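Local coordinates for protein beta-galactosidase BgaB (Bifidobacterium adolescentis, PDB 5VYM) that releases terminal beta-D-galactose by hydrolysis from galactooligosaccharides, preferring Gal(beta1-4)Gal linkages, and is represented here by its trimerisation domain rather than its catalytic barrel, at residues A8-A13 with V52-D57; V64-V69 with Y94-I99; G141-S146 with A177-E182. All coordinates share one frame; numbering follows the deposited sequence.

Contact 1: A8-A13 with V52-D57; sequences AILFSA and VPLAYD
Leu10 and Val52 pair as neighbours in a parallel beta-sheet, followed by Phe11 and Pro53, where edge strand 50-53 lies against strand 7-11. The connection runs through helices 13-20 and 31-44, a beta-alpha-beta crossover with an extra helix, consistent with a glutaminase-like fold. Three backbone bonds tie the strands: Val52 N to Ile9 O at 3.0 Å, Phe11 N to Val52 O at 2.9 Å, and Leu54 N to Phe11 O at 2.8 Å. The second and third flank Pro53, as in a regular parallel pair; the donor of the third, Leu54, already belongs to a turn. Val52 O also receives the CA-H of Leu10, with Leu10 CA 3.2 Å away.

The close packing is on the face of Leu10, Val52 and Ala8. Leu54 holds CG anti to its backbone N (chi1 177°), and the branch there sends its two methyls to different neighbours. Its CD1 meets Leu10 CD1 at 3.6 Å, the two side chains crossing at about a right angle, while Leu54 CD2 lies 4.0 Å from Ser12 CB. At the Ala8 end, Val52 CG2 rests 3.8 Å from Ala8 CB. Val64 and Leu66 of the next strand, with Trp58, enclose Leu10 further.

The other face is looser. Phe11 leads its ring away from Pro53 toward His31 and Trp32, and the type I turn Pro53-Tyr56 carries the chain out to the exposed Ala55, Tyr56 and Asp57. Within that turn Pro53 CG sits over one face of the Tyr56 ring, 3.5 Å above its plane and offset toward the rim. Leu54 O is bonded outside the pair by Arg79 and Trp58. The chemistry thus divides: the backbone bonds fix the register, and aliphatic contacts between buried side chains pack the face of Leu10 and Val52.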
ATOM      1  N   ALA B   8     -20.567   2.506   4.997  1.00 39.44           N
ATOM      2  CA  ALA B   8     -20.360   2.892   6.385  1.00 34.52           C
ATOM      3  C   ALA B   8     -19.506   4.150   6.430  1.00 32.73           C
ATOM      4  O   ALA B   8     -18.421   4.192   5.840  1.00 36.17           O
ATOM      5  CB  ALA B   8     -19.688   1.770   7.182  1.00 24.64           C
ATOM      6  N   ILE B   9     -20.003   5.173   7.113  1.00 31.92           N
ATOM      7  CA  ILE B   9     -19.227   6.376   7.387  1.00 26.85           C
ATOM      8  C   ILE B   9     -18.578   6.203   8.754  1.00 30.01           C
ATOM      9  O   ILE B   9     -19.273   6.083   9.767  1.00 32.76           O
ATOM     10  CB  ILE B   9     -20.108   7.631   7.341  1.00 31.86           C
ATOM     11  CG1 ILE B   9     -20.773   7.752   5.970  1.00 36.60           C
ATOM     12  CG2 ILE B   9     -19.285   8.872   7.656  1.00 39.12           C
ATOM     13  CD1 ILE B   9     -21.739   8.905   5.859  1.00 33.69           C
ATOM     14  N   LEU B  10     -17.249   6.174   8.781  1.00 30.96           N
ATOM     15  CA  LEU B  10     -16.528   5.856  10.003  1.00 28.45           C
ATOM     16  C   LEU B  10     -16.398   7.083  10.893  1.00 33.84           C
ATOM     17  O   LEU B  10     -16.110   8.187  10.421  1.00 33.91           O
ATOM     18  CB  LEU B  10     -15.145   5.298   9.679  1.00 22.38           C
ATOM     19  CG  LEU B  10     -15.122   4.070   8.768  1.00 29.59           C
ATOM     20  CD1 LEU B  10     -13.729   3.467   8.748  1.00 28.67           C
ATOM     21  CD2 LEU B  10     -16.157   3.041   9.205  1.00 23.71           C
ATOM     22  N   PHE B  11     -16.609   6.879  12.191  1.00 30.03           N
ATOM     23  CA  PHE B  11     -16.511   7.936  13.189  1.00 30.50           C
ATOM     24  C   PHE B  11     -15.346   7.649  14.126  1.00 31.76           C
ATOM     25  O   PHE B  11     -15.270   6.567  14.718  1.00 35.66           O
ATOM     26  CB  PHE B  11     -17.812   8.065  13.985  1.00 34.55           C
ATOM     27  CG  PHE B  11     -17.701   8.968  15.178  1.00 40.84           C
ATOM     28  CD1 PHE B  11     -17.504  10.330  15.013  1.00 38.70           C
ATOM     29  CD2 PHE B  11     -17.793   8.458  16.461  1.00 42.97           C
ATOM     30  CE1 PHE B  11     -17.397  11.167  16.109  1.00 41.07           C
ATOM     31  CE2 PHE B  11     -17.690   9.290  17.563  1.00 52.39           C
ATOM     32  CZ  PHE B  11     -17.492  10.646  17.385  1.00 47.36           C
ATOM     33  N   SER B  12     -14.446   8.620  14.258  1.00 21.32           N
ATOM     34  CA  SER B  12     -13.279   8.524  15.127  1.00 27.99           C
ATOM     35  C   SER B  12     -13.430   9.544  16.249  1.00 32.78           C
ATOM     36  O   SER B  12     -13.359  10.753  16.007  1.00 36.35           O
ATOM     37  CB  SER B  12     -11.993   8.764  14.341  1.00 33.17           C
ATOM     38  OG  SER B  12     -10.894   8.957  15.216  1.00 42.25           O
ATOM     39  N   ALA B  13     -13.638   9.053  17.472  1.00 32.12           N
ATOM     40  CA  ALA B  13     -13.770   9.951  18.616  1.00 38.95           C
ATOM     41  C   ALA B  13     -12.498  10.761  18.831  1.00 37.17           C
ATOM     42  O   ALA B  13     -12.560  11.954  19.151  1.00 35.59           O
ATOM     43  CB  ALA B  13     -14.119   9.155  19.874  1.00 26.37           C
ATOM     44  N   VAL B  52     -20.661   4.198  11.588  1.00 32.13           N
ATOM     45  CA  VAL B  52     -20.068   3.118  12.367  1.00 30.01           C
ATOM     46  C   VAL B  52     -18.818   3.657  13.041  1.00 38.32           C
ATOM     47  O   VAL B  52     -18.014   4.325  12.387  1.00 42.11           O
ATOM     48  CB  VAL B  52     -19.723   1.893  11.499  1.00 26.54           C
ATOM     49  CG1 VAL B  52     -19.097   0.797  12.347  1.00 31.74           C
ATOM     50  CG2 VAL B  52     -20.965   1.385  10.785  1.00 27.52           C
ATOM     51  N   PRO B  53     -18.615   3.411  14.336  1.00 40.58           N
ATOM     52  CA  PRO B  53     -17.351   3.802  14.969  1.00 35.34           C
ATOM     53  C   PRO B  53     -16.167   3.121  14.297  1.00 39.81           C
ATOM     54  O   PRO B  53     -16.254   1.980  13.838  1.00 35.08           O
ATOM     55  CB  PRO B  53     -17.520   3.333  16.419  1.00 31.30           C
ATOM     56  CG  PRO B  53     -18.994   3.296  16.631  1.00 36.45           C
ATOM     57  CD  PRO B  53     -19.589   2.892  15.312  1.00 39.14           C
ATOM     58  N   LEU B  54     -15.047   3.847  14.251  1.00 37.71           N
ATOM     59  CA  LEU B  54     -13.858   3.348  13.567  1.00 33.38           C
ATOM     60  C   LEU B  54     -13.369   2.040  14.175  1.00 32.78           C
ATOM     61  O   LEU B  54     -12.885   1.156  13.456  1.00 35.46           O
ATOM     62  CB  LEU B  54     -12.760   4.412  13.607  1.00 27.32           C
ATOM     63  CG  LEU B  54     -11.400   4.072  12.998  1.00 32.24           C
ATOM     64  CD1 LEU B  54     -11.557   3.590  11.570  1.00 25.67           C
ATOM     65  CD2 LEU B  54     -10.474   5.277  13.053  1.00 36.78           C
ATOM     66  N   ALA B  55     -13.496   1.889  15.494  1.00 34.42           N
ATOM     67  CA  ALA B  55     -12.992   0.697  16.167  1.00 40.71           C
ATOM     68  C   ALA B  55     -13.835  -0.544  15.902  1.00 40.14           C
ATOM     69  O   ALA B  55     -13.369  -1.653  16.182  1.00 40.61           O
ATOM     70  CB  ALA B  55     -12.904   0.943  17.673  1.00 32.13           C
ATOM     71  N   TYR B  56     -15.047  -0.395  15.373  1.00 41.92           N
ATOM     72  CA  TYR B  56     -15.923  -1.540  15.180  1.00 42.13           C
ATOM     73  C   TYR B  56     -15.541  -2.313  13.919  1.00 42.90           C
ATOM     74  O   TYR B  56     -14.735  -1.867  13.098  1.00 41.77           O
ATOM     75  CB  TYR B  56     -17.385  -1.098  15.112  1.00 48.38           C
ATOM     76  CG  TYR B  56     -17.982  -0.713  16.450  1.00 54.75           C
ATOM     77  CD1 TYR B  56     -19.314  -0.330  16.551  1.00 65.60           C
ATOM     78  CD2 TYR B  56     -17.217  -0.731  17.608  1.00 52.69           C
ATOM     79  CE1 TYR B  56     -19.866   0.023  17.770  1.00 63.14           C
ATOM     80  CE2 TYR B  56     -17.759  -0.379  18.829  1.00 57.31           C
ATOM     81  CZ  TYR B  56     -19.084  -0.003  18.905  1.00 63.31           C
ATOM     82  OH  TYR B  56     -19.627   0.348  20.119  1.00 75.09           O
ATOM     83  N   ASP B  57     -16.139  -3.494  13.775  1.00 42.52           N
ATOM     84  CA  ASP B  57     -15.873  -4.384  12.647  1.00 43.38           C
ATOM     85  C   ASP B  57     -16.770  -3.977  11.485  1.00 48.28           C
ATOM     86  O   ASP B  57     -17.934  -4.379  11.412  1.00 54.38           O
ATOM     87  CB  ASP B  57     -16.106  -5.837  13.050  1.00 45.17           C
ATOM     88  CG  ASP B  57     -15.821  -6.816  11.924  1.00 48.36           C
ATOM     89  OD1 ASP B  57     -15.214  -6.412  10.910  1.00 49.31           O
ATOM     90  OD2 ASP B  57     -16.209  -7.996  12.055  1.00 55.92           O
TER

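Contact 2: V64-V69 with Y94-I99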
ATOM      1  N   VAL B  64     -16.505   2.220   2.513  1.00 31.38           N
ATOM      2  CA  VAL B  64     -16.182   2.857   3.782  1.00 33.72           C
ATOM      3  C   VAL B  64     -15.712   4.276   3.493  1.00 35.14           C
ATOM      4  O   VAL B  64     -14.889   4.491   2.595  1.00 35.64           O
ATOM      5  CB  VAL B  64     -15.116   2.054   4.553  1.00 33.05           C
ATOM      6  CG1 VAL B  64     -14.177   2.968   5.297  1.00 52.46           C
ATOM      7  CG2 VAL B  64     -15.786   1.082   5.512  1.00 31.01           C
ATOM      8  N   VAL B  65     -16.250   5.244   4.235  1.00 30.84           N
ATOM      9  CA  VAL B  65     -15.970   6.662   4.026  1.00 35.17           C
ATOM     10  C   VAL B  65     -15.327   7.219   5.287  1.00 34.79           C
ATOM     11  O   VAL B  65     -15.825   6.990   6.396  1.00 40.60           O
ATOM     12  CB  VAL B  65     -17.246   7.447   3.671  1.00 34.45           C
ATOM     13  CG1 VAL B  65     -16.931   8.923   3.483  1.00 28.53           C
ATOM     14  CG2 VAL B  65     -17.898   6.872   2.420  1.00 35.37           C
ATOM     15  N   LEU B  66     -14.226   7.955   5.119  1.00 31.80           N
ATOM     16  CA  LEU B  66     -13.499   8.573   6.228  1.00 33.14           C
ATOM     17  C   LEU B  66     -13.465  10.082   6.021  1.00 33.21           C
ATOM     18  O   LEU B  66     -12.550  10.609   5.368  1.00 37.68           O
ATOM     19  CB  LEU B  66     -12.085   8.006   6.350  1.00 32.86           C
ATOM     20  CG  LEU B  66     -11.964   6.535   6.752  1.00 39.14           C
ATOM     21  CD1 LEU B  66     -11.813   5.650   5.524  1.00 33.77           C
ATOM     22  CD2 LEU B  66     -10.806   6.332   7.717  1.00 33.94           C
ATOM     23  N   PRO B  67     -14.435  10.818   6.563  1.00 27.90           N
ATOM     24  CA  PRO B  67     -14.428  12.276   6.413  1.00 33.04           C
ATOM     25  C   PRO B  67     -13.767  12.979   7.589  1.00 34.40           C
ATOM     26  O   PRO B  67     -14.278  12.934   8.713  1.00 43.78           O
ATOM     27  CB  PRO B  67     -15.919  12.617   6.322  1.00 34.25           C
ATOM     28  CG  PRO B  67     -16.632  11.462   7.030  1.00 38.68           C
ATOM     29  CD  PRO B  67     -15.628  10.358   7.292  1.00 31.07           C
ATOM     30  N   THR B  68     -12.636  13.636   7.331  1.00 37.63           N
ATOM     31  CA  THR B  68     -11.869  14.341   8.359  1.00 40.10           C
ATOM     32  C   THR B  68     -11.569  13.418   9.540  1.00 37.23           C
ATOM     33  O   THR B  68     -11.778  13.756  10.708  1.00 39.42           O
ATOM     34  CB  THR B  68     -12.596  15.615   8.810  1.00 45.40           C
ATOM     35  OG1 THR B  68     -13.130  16.286   7.663  1.00 44.56           O
ATOM     36  CG2 THR B  68     -11.638  16.567   9.528  1.00 35.59           C
ATOM     37  N   VAL B  69     -11.090  12.220   9.222  1.00 35.97           N
ATOM     38  CA  VAL B  69     -10.593  11.291  10.249  1.00 31.14           C
ATOM     39  C   VAL B  69      -9.128  11.658  10.455  1.00 35.91           C
ATOM     40  O   VAL B  69      -8.205  11.038   9.920  1.00 45.91           O
ATOM     41  CB  VAL B  69     -10.799   9.826   9.855  1.00 38.68           C
ATOM     42  CG1 VAL B  69     -10.284   8.898  10.947  1.00 30.14           C
ATOM     43  CG2 VAL B  69     -12.272   9.560   9.588  1.00 39.20           C
ATOM     44  N   TYR B  94      -9.893  14.936   2.438  1.00 32.79           N
ATOM     45  CA  TYR B  94      -8.620  15.645   2.339  1.00 30.44           C
ATOM     46  C   TYR B  94      -7.937  15.794   3.694  1.00 37.09           C
ATOM     47  O   TYR B  94      -6.705  15.874   3.759  1.00 33.55           O
ATOM     48  CB  TYR B  94      -8.831  17.017   1.695  1.00 38.65           C
ATOM     49  CG  TYR B  94      -9.723  17.950   2.484  1.00 46.69           C
ATOM     50  CD1 TYR B  94     -11.106  17.884   2.371  1.00 47.39           C
ATOM     51  CD2 TYR B  94      -9.182  18.908   3.335  1.00 47.64           C
ATOM     52  CE1 TYR B  94     -11.925  18.737   3.088  1.00 51.27           C
ATOM     53  CE2 TYR B  94      -9.993  19.766   4.055  1.00 51.60           C
ATOM     54  CZ  TYR B  94     -11.363  19.676   3.928  1.00 55.11           C
ATOM     55  OH  TYR B  94     -12.175  20.528   4.643  1.00 62.72           O
ATOM     56  N   ALA B  95      -8.707  15.828   4.782  1.00 38.97           N
ATOM     57  CA  ALA B  95      -8.158  16.011   6.119  1.00 39.42           C
ATOM     58  C   ALA B  95      -8.080  14.709   6.906  1.00 44.02           C
ATOM     59  O   ALA B  95      -8.017  14.739   8.140  1.00 50.36           O
ATOM     60  CB  ALA B  95      -8.977  17.046   6.889  1.00 35.44           C
ATOM     61  N   THR B  96      -8.072  13.569   6.222  1.00 36.37           N
ATOM     62  CA  THR B  96      -8.042  12.261   6.864  1.00 35.80           C
ATOM     63  C   THR B  96      -6.619  11.719   6.882  1.00 38.06           C
ATOM     64  O   THR B  96      -5.911  11.780   5.871  1.00 41.74           O
ATOM     65  CB  THR B  96      -8.970  11.282   6.138  1.00 36.61           C
ATOM     66  OG1 THR B  96     -10.335  11.643   6.387  1.00 38.60           O
ATOM     67  CG2 THR B  96      -8.731   9.852   6.610  1.00 32.75           C
ATOM     68  N   GLY B  97      -6.200  11.201   8.033  1.00 41.21           N
ATOM     69  CA  GLY B  97      -4.923  10.520   8.130  1.00 38.72           C
ATOM     70  C   GLY B  97      -3.721  11.424   8.273  1.00 32.08           C
ATOM     71  O   GLY B  97      -2.653  11.118   7.729  1.00 40.05           O
ATOM     72  N   LEU B  98      -3.858  12.530   9.002  1.00 36.34           N
ATOM     73  CA  LEU B  98      -2.753  13.464   9.180  1.00 37.07           C
ATOM     74  C   LEU B  98      -1.956  13.204  10.449  1.00 34.04           C
ATOM     75  O   LEU B  98      -0.765  13.534  10.504  1.00 33.08           O
ATOM     76  CB  LEU B  98      -3.279  14.903   9.204  1.00 40.26           C
ATOM     77  CG  LEU B  98      -4.200  15.327   8.058  1.00 50.82           C
ATOM     78  CD1 LEU B  98      -4.533  16.809   8.160  1.00 44.05           C
ATOM     79  CD2 LEU B  98      -3.576  15.000   6.710  1.00 53.88           C
ATOM     80  N   ILE B  99      -2.581  12.620  11.471  1.00 32.45           N
ATOM     81  CA  ILE B  99      -1.975  12.468  12.785  1.00 34.46           C
ATOM     82  C   ILE B  99      -2.129  11.022  13.237  1.00 39.17           C
ATOM     83  O   ILE B  99      -3.129  10.361  12.935  1.00 38.09           O
ATOM     84  CB  ILE B  99      -2.612  13.442  13.805  1.00 37.10           C
ATOM     85  CG1 ILE B  99      -2.629  14.868  13.249  1.00 41.39           C
ATOM     86  CG2 ILE B  99      -1.864  13.423  15.111  1.00 30.98           C
ATOM     87  CD1 ILE B  99      -3.273  15.884  14.169  1.00 29.18           C
TER
HETATM   88  O   HOH W   1     -11.757  15.340   5.008  1.00 48.07           O
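With chi1 at -71°, Thr96 sets its hydroxyl anti to its own carbonyl carbon and its methyl anti to its backbone N, placing OG1 between Leu66 O and Val69 N while CG2 packs against the CB atoms of Leu66 and Val69. The contact joins two loops that leave the parallel sheet of this domain, consistent with a glutaminase-like fold, one after strand 63-66 and one after strand 89-93. Thr96 OG1 gives its proton to Leu66 O at 2.6 Å, approaching from well above the carbonyl plane, and accepts from Val69 N at 3.0 Å. One buried hydroxyl therefore bridges a backbone acceptor and a backbone donor of the bend 66-69, in which Thr68 takes positive phi and psi. Gly97 N, next along, bonds to Val69 O at 2.8 Å.

A few apolar atoms close the other end, where Thr68 CG2 touches Ala95 CB at 3.8 Å. Thr68 OG1 is also bonded to Asp34 of helix 31-44, and Tyr94 packs on Asp211 of the second subunit. The loops are further joined through water 1, which donates to Thr68 OG1 and accepts from Ala95 N, each at 3.1 Å.

Contact 3: G141-S146 with A177-E182; sequences GEIRLS and ATYAGE
Ser146 faces Thr178 in a hydrogen-bonded pair of antiparallel strands 143-146 and 177-180, inner neighbours of a five-stranded sheet. Backbone bonds come first: Ser146 N to Thr178 O and Thr178 N to Ser146 O are both 2.7 Å, each donor nearly along the C=O axis. Ala180 N reaches Arg144 O at a longer 3.2 Å, from above the carbonyl plane.

Apolar packing gathers on the face of Leu145 and Tyr179, a non-hydrogen-bonded pair whose side chains lie side by side. Leu145 CD1 comes within 4.0 Å of Tyr179 CD1, and Ile143 crosses the tyrosine at about a right angle, its CG2 3.9 Å from Tyr179 CD1. Replacing Tyr179 by an alanine would probably open a gap beside Leu145 CD1 and leave Ile143 CG2 without its ring neighbour. On the opposite face Ser146 CB meets Ala180 CB at 3.8 Å.

Among polar side chains, Arg144 lies at the margin, forming a salt bridge with Glu183, and the edge of its guanidinium comes close to Gly181, where a CB would collide with NH1. Thr178, with chi1 52° setting OG1 between its backbone N and carbonyl carbon, adds a weak bond from OG1 to Ser146 O, 3.5 Å away.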
ATOM      1  N   GLY B 141      27.313 -15.061  13.419  1.00 86.55           N
ATOM      2  CA  GLY B 141      27.430 -15.189  11.978  1.00 79.56           C
ATOM      3  C   GLY B 141      26.383 -16.048  11.296  1.00 72.58           C
ATOM      4  O   GLY B 141      25.971 -15.741  10.174  1.00 72.98           O
ATOM      5  N   GLU B 142      25.949 -17.128  11.944  1.00 63.34           N
ATOM      6  CA  GLU B 142      24.993 -18.056  11.355  1.00 59.59           C
ATOM      7  C   GLU B 142      23.807 -18.241  12.291  1.00 62.67           C
ATOM      8  O   GLU B 142      23.972 -18.294  13.513  1.00 77.19           O
ATOM      9  CB  GLU B 142      25.643 -19.411  11.057  1.00 66.01           C
ATOM     10  CG  GLU B 142      24.895 -20.245  10.031  1.00 79.02           C
ATOM     11  CD  GLU B 142      25.551 -21.589   9.779  1.00 88.15           C
ATOM     12  OE1 GLU B 142      25.485 -22.462  10.670  1.00 91.97           O
ATOM     13  OE2 GLU B 142      26.138 -21.770   8.691  1.00 90.16           O
ATOM     14  N   ILE B 143      22.613 -18.343  11.710  1.00 56.80           N
ATOM     15  CA  ILE B 143      21.367 -18.450  12.463  1.00 49.85           C
ATOM     16  C   ILE B 143      20.502 -19.529  11.824  1.00 53.41           C
ATOM     17  O   ILE B 143      20.452 -19.647  10.595  1.00 57.37           O
ATOM     18  CB  ILE B 143      20.620 -17.099  12.508  1.00 57.33           C
ATOM     19  CG1 ILE B 143      21.417 -16.071  13.312  1.00 63.35           C
ATOM     20  CG2 ILE B 143      19.226 -17.261  13.097  1.00 69.86           C
ATOM     21  CD1 ILE B 143      20.675 -14.777  13.537  1.00 78.25           C
ATOM     22  N   ARG B 144      19.825 -20.315  12.657  1.00 53.04           N
ATOM     23  CA  ARG B 144      18.928 -21.356  12.178  1.00 56.88           C
ATOM     24  C   ARG B 144      17.520 -20.809  11.970  1.00 52.83           C
ATOM     25  O   ARG B 144      17.134 -19.777  12.525  1.00 55.82           O
ATOM     26  CB  ARG B 144      18.873 -22.530  13.158  1.00 65.06           C
ATOM     27  CG  ARG B 144      20.211 -23.157  13.482  1.00 79.33           C
ATOM     28  CD  ARG B 144      20.012 -24.437  14.276  1.00 97.14           C
ATOM     29  NE  ARG B 144      21.178 -24.768  15.089  1.00111.22           N
ATOM     30  CZ  ARG B 144      21.340 -24.382  16.351  1.00112.69           C
ATOM     31  NH1 ARG B 144      20.406 -23.652  16.947  1.00108.25           N
ATOM     32  NH2 ARG B 144      22.432 -24.728  17.018  1.00113.16           N
ATOM     33  N   LEU B 145      16.749 -21.530  11.162  1.00 50.50           N
ATOM     34  CA  LEU B 145      15.349 -21.224  10.914  1.00 50.86           C
ATOM     35  C   LEU B 145      14.472 -22.338  11.470  1.00 53.80           C
ATOM     36  O   LEU B 145      14.897 -23.492  11.574  1.00 56.87           O
ATOM     37  CB  LEU B 145      15.071 -21.053   9.416  1.00 47.17           C
ATOM     38  CG  LEU B 145      15.427 -19.732   8.727  1.00 50.44           C
ATOM     39  CD1 LEU B 145      16.931 -19.533   8.617  1.00 54.54           C
ATOM     40  CD2 LEU B 145      14.777 -19.672   7.353  1.00 40.19           C
ATOM     41  N   SER B 146      13.240 -21.980  11.824  1.00 50.43           N
ATOM     42  CA  SER B 146      12.253 -22.946  12.281  1.00 58.30           C
ATOM     43  C   SER B 146      10.917 -22.632  11.627  1.00 61.46           C
ATOM     44  O   SER B 146      10.531 -21.465  11.515  1.00 65.05           O
ATOM     45  CB  SER B 146      12.109 -22.934  13.808  1.00 65.23           C
ATOM     46  OG  SER B 146      11.182 -23.914  14.239  1.00 71.67           O
ATOM     47  N   ALA B 177       8.187 -19.218   8.470  1.00 39.71           N
ATOM     48  CA  ALA B 177       9.419 -19.591   9.144  1.00 38.37           C
ATOM     49  C   ALA B 177       9.891 -18.430  10.004  1.00 43.56           C
ATOM     50  O   ALA B 177       9.693 -17.261   9.663  1.00 49.44           O
ATOM     51  CB  ALA B 177      10.516 -19.993   8.150  1.00 34.51           C
ATOM     52  N   THR B 178      10.513 -18.770  11.130  1.00 44.15           N
ATOM     53  CA  THR B 178      11.093 -17.795  12.036  1.00 48.50           C
ATOM     54  C   THR B 178      12.523 -18.199  12.355  1.00 46.58           C
ATOM     55  O   THR B 178      12.916 -19.357  12.187  1.00 52.79           O
ATOM     56  CB  THR B 178      10.297 -17.673  13.345  1.00 47.22           C
ATOM     57  OG1 THR B 178      10.110 -18.976  13.913  1.00 45.82           O
ATOM     58  CG2 THR B 178       8.944 -17.029  13.093  1.00 40.30           C
ATOM     59  N   TYR B 179      13.304 -17.227  12.816  1.00 51.34           N
ATOM     60  CA  TYR B 179      14.643 -17.510  13.309  1.00 55.60           C
ATOM     61  C   TYR B 179      14.549 -18.048  14.731  1.00 54.12           C
ATOM     62  O   TYR B 179      13.862 -17.470  15.578  1.00 57.93           O
ATOM     63  CB  TYR B 179      15.511 -16.253  13.266  1.00 51.80           C
ATOM     64  CG  TYR B 179      15.580 -15.605  11.903  1.00 41.15           C
ATOM     65  CD1 TYR B 179      16.224 -16.234  10.845  1.00 38.16           C
ATOM     66  CD2 TYR B 179      15.009 -14.360  11.676  1.00 47.68           C
ATOM     67  CE1 TYR B 179      16.290 -15.643   9.596  1.00 36.75           C
ATOM     68  CE2 TYR B 179      15.071 -13.761  10.432  1.00 47.77           C
ATOM     69  CZ  TYR B 179      15.713 -14.406   9.396  1.00 43.81           C
ATOM     70  OH  TYR B 179      15.774 -13.812   8.157  1.00 44.40           O
ATOM     71  N   ALA B 180      15.228 -19.163  14.985  1.00 53.86           N
ATOM     72  CA  ALA B 180      15.188 -19.812  16.285  1.00 54.17           C
ATOM     73  C   ALA B 180      16.569 -20.359  16.614  1.00 66.29           C
ATOM     74  O   ALA B 180      17.446 -20.461  15.751  1.00 70.78           O
ATOM     75  CB  ALA B 180      14.139 -20.929  16.322  1.00 55.56           C
ATOM     76  N   GLY B 181      16.755 -20.712  17.877  1.00 74.45           N
ATOM     77  CA  GLY B 181      18.004 -21.266  18.356  1.00 78.38           C
ATOM     78  C   GLY B 181      18.756 -20.290  19.246  1.00 83.15           C
ATOM     79  O   GLY B 181      18.372 -19.136  19.434  1.00 75.15           O
ATOM     80  N   GLU B 182      19.864 -20.793  19.797  1.00 90.76           N
ATOM     81  CA  GLU B 182      20.674 -19.984  20.701  1.00 92.87           C
ATOM     82  C   GLU B 182      21.319 -18.811  19.972  1.00 90.18           C
ATOM     83  O   GLU B 182      21.423 -17.711  20.527  1.00 93.24           O
ATOM     84  CB  GLU B 182      21.737 -20.853  21.370  1.00 98.02           C
ATOM     85  CG  GLU B 182      21.179 -21.888  22.333  1.00106.45           C
ATOM     86  CD  GLU B 182      22.253 -22.803  22.890  1.00113.62           C
ATOM     87  OE1 GLU B 182      22.007 -24.024  22.982  1.00116.08           O
ATOM     88  OE2 GLU B 182      23.346 -22.302  23.229  1.00114.66           O
TER

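Contacts 1 and 2 belong to one parallel sheet and lie 12 Å apart between centres. Strand 7-11 of contact 1 is the neighbour of strand 63-66 of contact 2: Leu10 N lies 2.9 Å from Val65 O, a probable hydrogen bond, and Leu10 CD1 packs on Val64 CG1. Contact 3 sits in a separate antiparallel sheet on the other side of the chain's centre, 41 Å and 42 Å from them between centres, with nearest atoms about 26 Å and 30 Å away. No contact is at a known active site; in glycosyl hydrolase family 42 the catalytic residues lie in the barrel domain, which this chain lacks.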